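Local coordinates for protein ATP phosphoribosyltransferase regulatory subunit (Bacillus halodurans, PDB 3OD1) that probably supports the first step of histidine biosynthesis as the regulatory partner of HisG and may allow feedback control of that step by histidine, at residues Phe126-Glu132 / Thr314-Ile320; Arg289-Leu294 / Leu322-Ala326; His336-Leu342 / Tyr383-Cys389. One frame throughout, in Å; residues are numbered along the deposited sequence.

Contact 1: residues Phe126-Glu132 / Thr314-Ile320; sequences FEQLGVE and TGFGVRI
F126 and R319 stack at one end of this antiparallel strand pair: the guanidinium lies flat over one face of the ring, planes 20° apart, with R319 CZ 3.7 Å from the centroid of the F126 ring, a cation-pi contact. Two bends in the arginine chain, at chi2 -75° and chi3 -55°, fold it back over the ring, and NH1 also forms a salt bridge with D321. Further along, backbone bonds tie L129 to V318 and V131 to F316; the shortest runs from V318 N to L129 O at 2.7 Å. Between these rungs G130 faces G317 in a non-hydrogen-bonded pair, and the absence of side chains lets their CA atoms approach to 4.3 Å. Segment 314-320, a glycine-rich strand ending where a helix begins, is consistent with motif 3 of class II aminoacyl-tRNA synthetases, and its partner is the neighbouring strand of the same mixed sheet. The tight side carries L129, V131, F316 and V318. There V131 CG2 presses obliquely on the F316 ring, 3.4 Å from CE2, and helix 139-155 packs on both residues, while I320 CD1 rests 3.8 Å from L129 CB. The other side is looser and more polar: Q128, G317 and R319 are partly exposed, and Q128 NE2 bonds to Y108. E132 lies deeper on this side, where one water donates to its OE2 at 2.6 Å and to F316 O at 2.8 Å; Y300 and T86 bind the two carboxylate oxygens.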
# COMPACT_ATOMS: atom_id res chain seq x y z
N PHE B 126 -9.10 4.80 3.28
CA PHE B 126 -8.50 4.41 4.57
C PHE B 126 -7.98 2.99 4.52
O PHE B 126 -8.45 2.18 3.74
CB PHE B 126 -9.51 4.58 5.73
CG PHE B 126 -10.75 3.76 5.58
CD1 PHE B 126 -10.74 2.41 5.89
CD2 PHE B 126 -11.93 4.32 5.13
CE1 PHE B 126 -11.90 1.63 5.75
CE2 PHE B 126 -13.08 3.57 4.99
CZ PHE B 126 -13.06 2.22 5.30
N GLU B 127 -6.98 2.71 5.34
CA GLU B 127 -6.29 1.42 5.29
C GLU B 127 -7.01 0.37 6.15
O GLU B 127 -7.42 0.63 7.27
CB GLU B 127 -4.83 1.57 5.74
CG GLU B 127 -3.97 0.37 5.47
CD GLU B 127 -2.48 0.65 5.63
OE1 GLU B 127 -2.13 1.65 6.31
OE2 GLU B 127 -1.67 -0.13 5.09
N GLN B 128 -7.17 -0.82 5.59
CA GLN B 128 -7.82 -1.90 6.31
C GLN B 128 -6.97 -3.15 6.21
O GLN B 128 -6.35 -3.41 5.17
CB GLN B 128 -9.21 -2.15 5.73
CG GLN B 128 -10.02 -3.17 6.49
CD GLN B 128 -11.43 -3.26 5.94
OE1 GLN B 128 -12.17 -2.27 5.91
NE2 GLN B 128 -11.81 -4.46 5.47
N LEU B 129 -6.95 -3.91 7.29
CA LEU B 129 -6.16 -5.13 7.32
C LEU B 129 -7.03 -6.27 7.87
O LEU B 129 -7.87 -6.06 8.75
CB LEU B 129 -4.91 -4.87 8.18
CG LEU B 129 -3.93 -5.92 8.68
CD1 LEU B 129 -2.67 -5.20 9.18
CD2 LEU B 129 -4.56 -6.72 9.82
N GLY B 130 -6.89 -7.47 7.31
CA GLY B 130 -7.73 -8.56 7.75
C GLY B 130 -7.42 -9.86 7.04
O GLY B 130 -6.40 -9.97 6.34
N VAL B 131 -8.31 -10.84 7.23
CA VAL B 131 -8.15 -12.19 6.69
C VAL B 131 -9.49 -12.72 6.21
O VAL B 131 -10.56 -12.28 6.68
CB VAL B 131 -7.64 -13.18 7.77
CG1 VAL B 131 -6.35 -12.68 8.40
CG2 VAL B 131 -8.71 -13.40 8.85
N GLU B 132 -9.43 -13.68 5.28
CA GLU B 132 -10.60 -14.46 4.87
C GLU B 132 -10.21 -15.92 5.02
O GLU B 132 -9.11 -16.32 4.61
CB GLU B 132 -10.96 -14.19 3.41
CG GLU B 132 -11.03 -12.71 3.04
CD GLU B 132 -12.14 -11.98 3.77
OE1 GLU B 132 -13.02 -12.64 4.36
OE2 GLU B 132 -12.12 -10.73 3.76
N THR B 314 -15.67 -17.10 6.36
CA THR B 314 -15.70 -16.11 7.42
C THR B 314 -14.40 -15.32 7.40
O THR B 314 -13.56 -15.55 6.54
CB THR B 314 -15.97 -16.74 8.81
OG1 THR B 314 -16.06 -15.70 9.78
CG2 THR B 314 -14.87 -17.72 9.21
N GLY B 315 -14.26 -14.37 8.32
CA GLY B 315 -13.05 -13.57 8.39
C GLY B 315 -13.27 -12.31 9.20
O GLY B 315 -14.29 -12.18 9.86
N PHE B 316 -12.30 -11.40 9.17
CA PHE B 316 -12.44 -10.13 9.87
C PHE B 316 -11.67 -9.03 9.15
O PHE B 316 -10.78 -9.29 8.33
CB PHE B 316 -11.96 -10.24 11.33
CG PHE B 316 -10.46 -10.42 11.50
CD1 PHE B 316 -9.59 -9.33 11.43
CD2 PHE B 316 -9.92 -11.68 11.75
CE1 PHE B 316 -8.23 -9.50 11.58
CE2 PHE B 316 -8.56 -11.85 11.92
CZ PHE B 316 -7.71 -10.77 11.85
N GLY B 317 -12.04 -7.80 9.46
CA GLY B 317 -11.34 -6.62 8.98
C GLY B 317 -11.06 -5.69 10.14
O GLY B 317 -11.86 -5.60 11.07
N VAL B 318 -9.92 -5.01 10.09
CA VAL B 318 -9.53 -4.04 11.11
C VAL B 318 -9.32 -2.67 10.46
O VAL B 318 -8.59 -2.58 9.48
CB VAL B 318 -8.21 -4.45 11.78
CG1 VAL B 318 -7.81 -3.41 12.85
CG2 VAL B 318 -8.34 -5.85 12.39
N ARG B 319 -9.96 -1.64 11.00
CA ARG B 319 -9.74 -0.25 10.56
C ARG B 319 -8.49 0.30 11.21
O ARG B 319 -8.49 0.59 12.40
CB ARG B 319 -10.93 0.63 10.96
CG ARG B 319 -12.10 0.59 10.01
CD ARG B 319 -11.79 1.37 8.75
NE ARG B 319 -11.38 2.76 9.02
CZ ARG B 319 -12.20 3.81 8.99
NH1 ARG B 319 -11.73 5.02 9.24
NH2 ARG B 319 -13.50 3.66 8.72
N ILE B 320 -7.43 0.45 10.42
CA ILE B 320 -6.11 0.77 10.94
C ILE B 320 -6.07 2.15 11.60
O ILE B 320 -5.49 2.32 12.67
CB ILE B 320 -5.03 0.70 9.84
CG1 ILE B 320 -4.96 -0.72 9.26
CG2 ILE B 320 -3.68 1.13 10.38
CD1 ILE B 320 -4.55 -1.74 10.26
O HOH W 1 -11.96 -9.06 5.80

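Contact 2: residues Arg289-Leu294 / Leu322-Ala326; sequences RLGVPL and LLVEA
L322 O accepts the helical bond from A326 N at 3.0 Å, and the CD2 methyl of L294 rests against this same oxygen at 3.6 Å. L294 is thereby set on a turn of helix 320-327. With CG anti to its own carbonyl carbon (chi1 -48°), both its methyls touch A326 CB, CD1 and CD2 each at 3.9 Å; CD2 in addition meets L322 CB, and CD1 reaches L323 CD1 at 4.1 Å. With an alanine here the CD1 and CD2 contacts disappear, which would probably leave a gap beside L322, L323 and A326. Nearer the solvent, V292 CG2 meets L322 CD1 at 3.7 Å, the two side chains crossing at about a right angle. The loop connects the antiparallel strands 281-286 and 295-298, neighbours in the main sheet, so the contact fastens a hairpin loop to the helix that follows strand 313-319; helix 21-40 packs against L323, which L294 also touches, and against V324. At the exposed edge, R289 NH2 gives A326 O a weak, bent bond of 3.2 Å. Between loop and helix, aliphatic packing round L294 therefore probably contributes more than the weak bond of R289.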
# COMPACT_ATOMS: atom_id res chain seq x y z
N ARG B 289 -11.96 2.06 25.64
CA ARG B 289 -12.60 3.37 25.74
C ARG B 289 -13.86 3.46 24.88
O ARG B 289 -14.41 4.55 24.66
CB ARG B 289 -11.61 4.49 25.39
CG ARG B 289 -10.57 4.77 26.48
CD ARG B 289 -9.85 6.08 26.24
NE ARG B 289 -8.46 5.89 25.82
CZ ARG B 289 -8.06 5.77 24.55
NH1 ARG B 289 -8.94 5.81 23.56
NH2 ARG B 289 -6.78 5.59 24.27
N LEU B 290 -14.31 2.30 24.39
CA LEU B 290 -15.47 2.19 23.50
C LEU B 290 -15.35 3.08 22.26
O LEU B 290 -14.33 3.07 21.55
CB LEU B 290 -16.78 2.43 24.27
CG LEU B 290 -16.94 1.51 25.49
CD1 LEU B 290 -18.34 1.60 26.13
CD2 LEU B 290 -16.65 0.06 25.11
N GLY B 291 -16.40 3.85 21.97
CA GLY B 291 -16.43 4.63 20.75
C GLY B 291 -16.77 3.72 19.57
O GLY B 291 -17.41 2.69 19.76
N VAL B 292 -16.35 4.09 18.37
CA VAL B 292 -16.66 3.27 17.20
C VAL B 292 -15.87 1.96 17.23
O VAL B 292 -14.72 1.94 17.64
CB VAL B 292 -16.36 4.03 15.89
CG1 VAL B 292 -17.17 5.31 15.82
CG2 VAL B 292 -14.87 4.35 15.79
N PRO B 293 -16.50 0.85 16.80
CA PRO B 293 -15.77 -0.41 16.71
C PRO B 293 -14.49 -0.25 15.88
O PRO B 293 -14.50 0.43 14.85
CB PRO B 293 -16.74 -1.33 15.95
CG PRO B 293 -18.04 -0.70 16.04
CD PRO B 293 -17.84 0.77 16.20
N LEU B 294 -13.41 -0.88 16.32
CA LEU B 294 -12.14 -0.87 15.59
C LEU B 294 -12.10 -1.94 14.50
O LEU B 294 -11.36 -1.81 13.50
CB LEU B 294 -10.98 -1.12 16.55
CG LEU B 294 -10.94 -0.33 17.86
CD1 LEU B 294 -9.76 -0.79 18.70
CD2 LEU B 294 -10.87 1.17 17.60
N LEU B 322 -8.45 3.81 12.99
CA LEU B 322 -9.17 3.77 14.25
C LEU B 322 -8.34 3.06 15.30
O LEU B 322 -8.36 3.42 16.48
CB LEU B 322 -10.52 3.06 14.07
CG LEU B 322 -11.56 3.78 13.20
CD1 LEU B 322 -12.86 2.97 13.04
CD2 LEU B 322 -11.87 5.17 13.74
N LEU B 323 -7.60 2.04 14.89
CA LEU B 323 -6.76 1.29 15.82
C LEU B 323 -5.60 2.16 16.33
O LEU B 323 -5.29 2.18 17.52
CB LEU B 323 -6.24 -0.00 15.19
CG LEU B 323 -5.27 -0.83 16.02
CD1 LEU B 323 -5.87 -1.16 17.41
CD2 LEU B 323 -4.85 -2.11 15.27
N VAL B 324 -4.96 2.89 15.42
CA VAL B 324 -3.87 3.79 15.81
C VAL B 324 -4.36 4.83 16.84
O VAL B 324 -3.72 5.03 17.87
CB VAL B 324 -3.22 4.49 14.59
CG1 VAL B 324 -2.14 5.49 15.05
CG2 VAL B 324 -2.61 3.46 13.63
N GLU B 325 -5.50 5.47 16.56
CA GLU B 325 -6.15 6.35 17.53
C GLU B 325 -6.31 5.69 18.90
O GLU B 325 -5.98 6.27 19.93
CB GLU B 325 -7.55 6.72 17.05
CG GLU B 325 -7.68 7.83 16.04
CD GLU B 325 -9.14 8.07 15.65
OE1 GLU B 325 -9.41 8.41 14.48
OE2 GLU B 325 -10.03 7.89 16.52
N ALA B 326 -6.85 4.48 18.90
CA ALA B 326 -7.17 3.76 20.13
C ALA B 326 -5.94 3.43 20.98
O ALA B 326 -6.05 3.24 22.20
CB ALA B 326 -7.94 2.49 19.80

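Contact 3: residues His336-Leu342 / Tyr383-Cys389; sequences HEQTCIL and YQDVIYC
Y383 and H336 both carry CG anti to the carbonyl carbon, with chi1 -75° and -50°, and these torsions bring their rings together where the two strands are about to pair. The contact is edge-to-face: the imidazole edge points at the tyrosine face, centroids 5.2 Å apart and planes at 60°. C340 occupies the opposite face, its CB 4.2 Å from the centroid of the Y383 ring in a CH-pi contact, with SG more distant above the same face. Q338 O lies at the ring's edge; the Q338 amide itself reaches D44 of the second subunit. Past the rings, parallel strands 339-343 and 385-389 are joined by alternating bonds, among them L342 N to I387 O and C389 N to L342 O, each 2.8 Å. I341 and I387 lie side by side on the face covered by helix 348-359, and T339 CG2 is tight against I387 CD1 at 3.4 Å. On the other face, L342 CD1 touches Y388 CE1 at 3.5 Å, and helix 376-381 packs on C340 and L342. Strand 339-343 lies between 385-389 and 365-369 in a three-stranded parallel sheet built by beta-alpha-beta crossovers, consistent with the anticodon-binding-like C-terminal domain of HisZ. Main-chain bonds set the register, while the Y383 ring, between H336 and C340, probably adds dispersion and weak electrostatic attraction just before the strands pair.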
# COMPACT_ATOMS: atom_id res chain seq x y z
N HIS B 336 13.61 12.89 15.38
CA HIS B 336 14.53 12.32 14.41
C HIS B 336 15.56 11.45 15.10
O HIS B 336 16.62 11.93 15.51
CB HIS B 336 15.23 13.42 13.61
CG HIS B 336 14.29 14.44 13.04
ND1 HIS B 336 14.73 15.60 12.43
CD2 HIS B 336 12.94 14.48 12.99
CE1 HIS B 336 13.69 16.31 12.03
NE2 HIS B 336 12.59 15.65 12.36
N GLU B 337 15.24 10.17 15.24
CA GLU B 337 16.14 9.18 15.83
C GLU B 337 17.48 9.20 15.14
O GLU B 337 18.52 8.93 15.75
CB GLU B 337 15.53 7.77 15.70
CG GLU B 337 16.52 6.62 15.99
CD GLU B 337 17.36 6.20 14.78
OE1 GLU B 337 16.93 5.27 14.05
OE2 GLU B 337 18.45 6.77 14.56
N GLN B 338 17.46 9.53 13.85
CA GLN B 338 18.63 9.47 12.99
C GLN B 338 19.85 10.23 13.52
O GLN B 338 19.72 11.20 14.27
CB GLN B 338 18.26 9.96 11.59
CG GLN B 338 17.25 9.06 10.87
CD GLN B 338 15.89 9.71 10.69
OE1 GLN B 338 15.56 10.70 11.34
NE2 GLN B 338 15.09 9.15 9.78
N THR B 339 21.03 9.76 13.14
CA THR B 339 22.28 10.48 13.34
C THR B 339 22.60 11.28 12.07
O THR B 339 22.25 10.85 10.96
CB THR B 339 23.44 9.53 13.62
OG1 THR B 339 23.21 8.85 14.86
CG2 THR B 339 24.73 10.28 13.72
N CYS B 340 23.25 12.43 12.22
CA CYS B 340 23.58 13.28 11.08
C CYS B 340 25.08 13.60 11.05
O CYS B 340 25.62 14.14 12.00
CB CYS B 340 22.78 14.58 11.13
SG CYS B 340 23.16 15.74 9.79
N ILE B 341 25.74 13.23 9.96
CA ILE B 341 27.14 13.58 9.76
C ILE B 341 27.19 14.73 8.77
O ILE B 341 26.75 14.60 7.63
CB ILE B 341 27.95 12.38 9.20
CG1 ILE B 341 27.96 11.22 10.21
CG2 ILE B 341 29.37 12.81 8.85
CD1 ILE B 341 28.41 9.89 9.62
N LEU B 342 27.69 15.87 9.22
CA LEU B 342 27.85 17.04 8.36
C LEU B 342 29.28 17.06 7.84
O LEU B 342 30.22 17.00 8.63
CB LEU B 342 27.57 18.33 9.13
CG LEU B 342 26.14 18.49 9.66
CD1 LEU B 342 26.09 19.54 10.76
CD2 LEU B 342 25.18 18.82 8.52
N TYR B 383 18.47 16.62 15.04
CA TYR B 383 18.89 15.23 14.98
C TYR B 383 19.46 14.81 16.32
O TYR B 383 20.16 15.59 16.97
CB TYR B 383 19.89 14.99 13.84
CG TYR B 383 19.23 14.98 12.48
CD1 TYR B 383 18.69 13.82 11.95
CD2 TYR B 383 19.13 16.15 11.72
CE1 TYR B 383 18.07 13.80 10.71
CE2 TYR B 383 18.51 16.14 10.48
CZ TYR B 383 17.99 14.97 9.98
OH TYR B 383 17.36 14.96 8.75
N GLN B 384 19.15 13.59 16.74
CA GLN B 384 19.57 13.07 18.04
C GLN B 384 21.06 13.28 18.28
O GLN B 384 21.47 13.71 19.35
CB GLN B 384 19.25 11.58 18.14
CG GLN B 384 17.81 11.29 18.54
CD GLN B 384 17.50 11.73 19.95
OE1 GLN B 384 18.40 11.91 20.78
NE2 GLN B 384 16.21 11.90 20.24
N ASP B 385 21.86 12.97 17.27
CA ASP B 385 23.30 13.10 17.38
C ASP B 385 23.85 13.73 16.10
O ASP B 385 23.29 13.52 15.02
CB ASP B 385 23.94 11.74 17.62
CG ASP B 385 25.39 11.84 18.02
OD1 ASP B 385 25.77 12.89 18.59
OD2 ASP B 385 26.15 10.88 17.76
N VAL B 386 24.93 14.49 16.24
CA VAL B 386 25.51 15.21 15.11
C VAL B 386 27.03 15.06 15.14
O VAL B 386 27.67 15.35 16.15
CB VAL B 386 25.15 16.71 15.14
CG1 VAL B 386 25.74 17.45 13.93
CG2 VAL B 386 23.64 16.89 15.21
N ILE B 387 27.60 14.61 14.03
CA ILE B 387 29.05 14.48 13.90
C ILE B 387 29.53 15.46 12.83
O ILE B 387 28.94 15.56 11.76
CB ILE B 387 29.44 13.03 13.49
CG1 ILE B 387 29.09 12.05 14.61
CG2 ILE B 387 30.91 12.93 13.15
CD1 ILE B 387 27.93 11.17 14.30
N TYR B 388 30.59 16.20 13.12
CA TYR B 388 31.17 17.14 12.16
C TYR B 388 32.46 16.58 11.54
O TYR B 388 33.42 16.32 12.24
CB TYR B 388 31.47 18.48 12.82
CG TYR B 388 30.25 19.25 13.26
CD1 TYR B 388 29.69 20.23 12.45
CD2 TYR B 388 29.65 19.01 14.49
CE1 TYR B 388 28.57 20.94 12.85
CE2 TYR B 388 28.53 19.71 14.90
CZ TYR B 388 28.00 20.68 14.08
OH TYR B 388 26.88 21.39 14.47
N CYS B 389 32.46 16.37 10.23
CA CYS B 389 33.69 16.06 9.51
C CYS B 389 34.00 17.26 8.64
O CYS B 389 33.90 17.21 7.42
CB CYS B 389 33.53 14.82 8.63
SG CYS B 389 33.10 13.35 9.53

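Contacts 1 and 2 touch, their centres 14 Å apart. Strand 313-319 serves contact 1, the helix that directly continues it serves contact 2, and R319 N probably bonds to L294 O at 2.9 Å, coupling the hairpin loop to the strand's end. Apolar packing adds to this, V318 CG1 lying 4.0 Å from L323 CD2. Both belong to the synthetase-like core. Contact 3 stands apart in the C-terminal domain: its nearest atoms are about 19 Å from contact 1 and about 17 Å from contact 2, and its centre is 39 and 37 Å from theirs. Along the chain it opens only after the other two have closed.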